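PDB 7CFL: putative cell wall hydrolase phosphatase-associated protein from Clostridioides difficile, which acts as an autolysin, this chain being its catalytic NlpC/P60 domain, which probably cleaves peptide bonds of the cell wall as a cysteine peptidase. Local coordinates for residues Leu81-Thr86 against Asn133-Leu138. Sequence-based numbering, arbitrary orientation.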
loop_
_atom_site.group_PDB
_atom_site.type_symbol
_atom_site.label_atom_id
_atom_site.label_comp_id
_atom_site.label_asym_id
_atom_site.label_seq_id
_atom_site.Cartn_x
_atom_site.Cartn_y
_atom_site.Cartn_z
ATOM N N LEU A 81 -1.836 -2.332 5.854
ATOM C CA LEU A 81 -2.144 -2.072 4.442
ATOM C C LEU A 81 -3.419 -1.247 4.370
ATOM O O LEU A 81 -4.390 -1.587 5.081
ATOM C CB LEU A 81 -2.279 -3.407 3.693
ATOM C CG LEU A 81 -1.031 -4.277 3.709
ATOM C CD1 LEU A 81 -1.252 -5.569 2.948
ATOM C CD2 LEU A 81 0.159 -3.537 3.140
ATOM N N VAL A 82 -3.420 -0.208 3.531
ATOM C CA VAL A 82 -4.606 0.668 3.345
ATOM C C VAL A 82 -5.032 0.548 1.888
ATOM O O VAL A 82 -4.142 0.507 1.017
ATOM C CB VAL A 82 -4.313 2.120 3.767
ATOM C CG1 VAL A 82 -4.311 2.255 5.286
ATOM C CG2 VAL A 82 -3.049 2.671 3.110
ATOM N N PHE A 83 -6.322 0.418 1.626
ATOM C CA PHE A 83 -6.890 0.088 0.288
ATOM C C PHE A 83 -7.814 1.219 -0.207
ATOM O O PHE A 83 -8.584 1.861 0.527
ATOM C CB PHE A 83 -7.623 -1.251 0.340
ATOM C CG PHE A 83 -6.738 -2.382 0.774
ATOM C CD1 PHE A 83 -5.862 -2.938 -0.165
ATOM C CD2 PHE A 83 -6.604 -2.782 2.098
ATOM C CE1 PHE A 83 -4.971 -3.929 0.202
ATOM C CE2 PHE A 83 -5.712 -3.785 2.460
ATOM C CZ PHE A 83 -4.871 -4.336 1.510
ATOM N N PHE A 84 -7.809 1.456 -1.507
ATOM C CA PHE A 84 -8.575 2.527 -2.185
ATOM C C PHE A 84 -9.230 2.002 -3.455
ATOM O O PHE A 84 -8.736 1.027 -4.047
ATOM C CB PHE A 84 -7.682 3.720 -2.504
ATOM C CG PHE A 84 -6.881 4.195 -1.324
ATOM C CD1 PHE A 84 -7.339 5.230 -0.517
ATOM C CD2 PHE A 84 -5.724 3.526 -0.965
ATOM C CE1 PHE A 84 -6.582 5.638 0.569
ATOM C CE2 PHE A 84 -4.978 3.934 0.122
ATOM C CZ PHE A 84 -5.421 4.975 0.899
ATOM N N ASP A 85 -10.308 2.658 -3.865
ATOM C CA ASP A 85 -10.984 2.390 -5.162
ATOM C C ASP A 85 -10.552 3.449 -6.196
ATOM O O ASP A 85 -9.689 4.287 -5.879
ATOM C CB ASP A 85 -12.501 2.266 -4.955
ATOM C CG ASP A 85 -13.198 3.497 -4.412
ATOM O OD1 ASP A 85 -14.272 3.330 -3.796
ATOM O OD2 ASP A 85 -12.666 4.604 -4.600
ATOM N N THR A 86 -11.135 3.396 -7.401
ATOM C CA THR A 86 -10.882 4.330 -8.542
ATOM C C THR A 86 -12.003 5.384 -8.545
ATOM O O THR A 86 -13.116 5.071 -8.060
ATOM C CB THR A 86 -10.673 3.518 -9.831
ATOM O OG1 THR A 86 -9.359 2.971 -9.726
ATOM C CG2 THR A 86 -10.785 4.298 -11.124
ATOM N N ASN A 133 -10.854 0.180 2.988
ATOM C CA ASN A 133 -10.607 -0.651 4.185
ATOM C C ASN A 133 -9.105 -0.732 4.454
ATOM O O ASN A 133 -8.282 -0.144 3.696
ATOM C CB ASN A 133 -11.246 -2.037 4.073
ATOM C CG ASN A 133 -10.536 -3.036 3.179
ATOM O OD1 ASN A 133 -9.741 -2.661 2.322
ATOM N ND2 ASN A 133 -10.849 -4.304 3.374
ATOM N N ALA A 134 -8.765 -1.472 5.497
ATOM C CA ALA A 134 -7.385 -1.666 5.938
ATOM C C ALA A 134 -7.244 -3.081 6.472
ATOM O O ALA A 134 -8.245 -3.650 6.934
ATOM C CB ALA A 134 -7.046 -0.611 6.938
ATOM N N ARG A 135 -6.030 -3.612 6.431
ATOM C CA ARG A 135 -5.695 -4.958 6.929
ATOM C C ARG A 135 -4.351 -4.932 7.665
ATOM O O ARG A 135 -3.399 -4.242 7.199
ATOM C CB ARG A 135 -5.623 -5.960 5.781
ATOM C CG ARG A 135 -6.935 -6.205 5.068
ATOM C CD ARG A 135 -7.877 -7.036 5.898
ATOM N NE ARG A 135 -9.094 -7.272 5.154
ATOM C CZ ARG A 135 -10.169 -7.914 5.628
ATOM N NH1 ARG A 135 -10.155 -8.473 6.824
ATOM N NH2 ARG A 135 -11.226 -8.066 4.861
ATOM N N ARG A 136 -4.307 -5.655 8.786
ATOM C CA ARG A 136 -3.112 -5.876 9.627
ATOM C C ARG A 136 -2.595 -7.280 9.298
ATOM O O ARG A 136 -3.372 -8.251 9.393
ATOM C CB ARG A 136 -3.453 -5.676 11.105
ATOM C CG ARG A 136 -2.228 -5.727 11.999
ATOM C CD ARG A 136 -2.589 -5.145 13.354
ATOM N NE ARG A 136 -2.946 -3.755 13.129
ATOM C CZ ARG A 136 -3.850 -3.060 13.825
ATOM N NH1 ARG A 136 -4.533 -3.618 14.807
ATOM N NH2 ARG A 136 -4.088 -1.806 13.511
ATOM N N VAL A 137 -1.373 -7.335 8.755
ATOM C CA VAL A 137 -0.719 -8.619 8.364
ATOM C C VAL A 137 0.474 -8.964 9.281
ATOM O O VAL A 137 1.042 -10.078 9.115
ATOM C CB VAL A 137 -0.327 -8.553 6.875
ATOM C CG1 VAL A 137 -1.555 -8.462 5.985
ATOM C CG2 VAL A 137 0.620 -7.404 6.574
ATOM N N LEU A 138 0.915 -8.039 10.135
ATOM C CA LEU A 138 2.018 -8.228 11.121
ATOM C C LEU A 138 1.461 -8.629 12.492
ATOM O O LEU A 138 0.298 -8.390 12.900
ATOM C CB LEU A 138 2.812 -6.927 11.287
ATOM C CG LEU A 138 3.398 -6.320 10.020
ATOM C CD1 LEU A 138 3.912 -4.927 10.289
ATOM C CD2 LEU A 138 4.505 -7.199 9.457
ATOM O OXT LEU A 138 2.238 -9.195 13.238
#
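Leu81 and Arg135 face each other as a hydrogen-bonded pair of antiparallel strands, Leu81 N giving to Arg135 O (2.8 Å) and Arg135 N giving in return to Leu81 O. The axes of the short strands 81-84 and 133-136 are close to antiparallel, with 157° between their N-to-C directions. Two residues further along, Phe83 N donates to Asn133 O at 2.9 Å. Between these bonds lies the non-hydrogen-bonded pair Val82 and Ala134, where Ala134 CA comes within 3.1 Å of Leu81 O in a CA-H...O contact. The small Ala134 methyl meets Val82 CG1 at 4.3 Å, and both side chains also touch Leu76, an apolar surrounding that suits two compact hydrocarbon residues.

The pairing joins the last strand, 131-136, to strand 81-84 within the antiparallel sheet of the NlpC/P60 domain, a papain-like fold, so the chain's C-terminal strand is inserted between 69-71 and 81-84 instead of lying at an edge. Leu81 CD1 meets Val137 CG1 at 4.2 Å, and both side chains touch Met49 of helix 41-53.

The Phe83 ring lies on the sheet face that carries Leu81, Asn133 and Arg135, with Arg135 N at its edge, in plane. Its CE2 packs against Arg135 CG (3.8 Å), using the aliphatic base of a chain that bends at chi2 and carries the guanidinium away, NE bonding to Ser65 O. Asn133 CG sits between its backbone N and carbonyl carbon (chi1 76°), which brings OD1 to 3.1 Å from Phe83 CD2, the amide turned 55° from the ring. Ser65 OG holds OD1 and ND2 is hydrogen-bonded elsewhere, so both polar ends of this buried amide have partners.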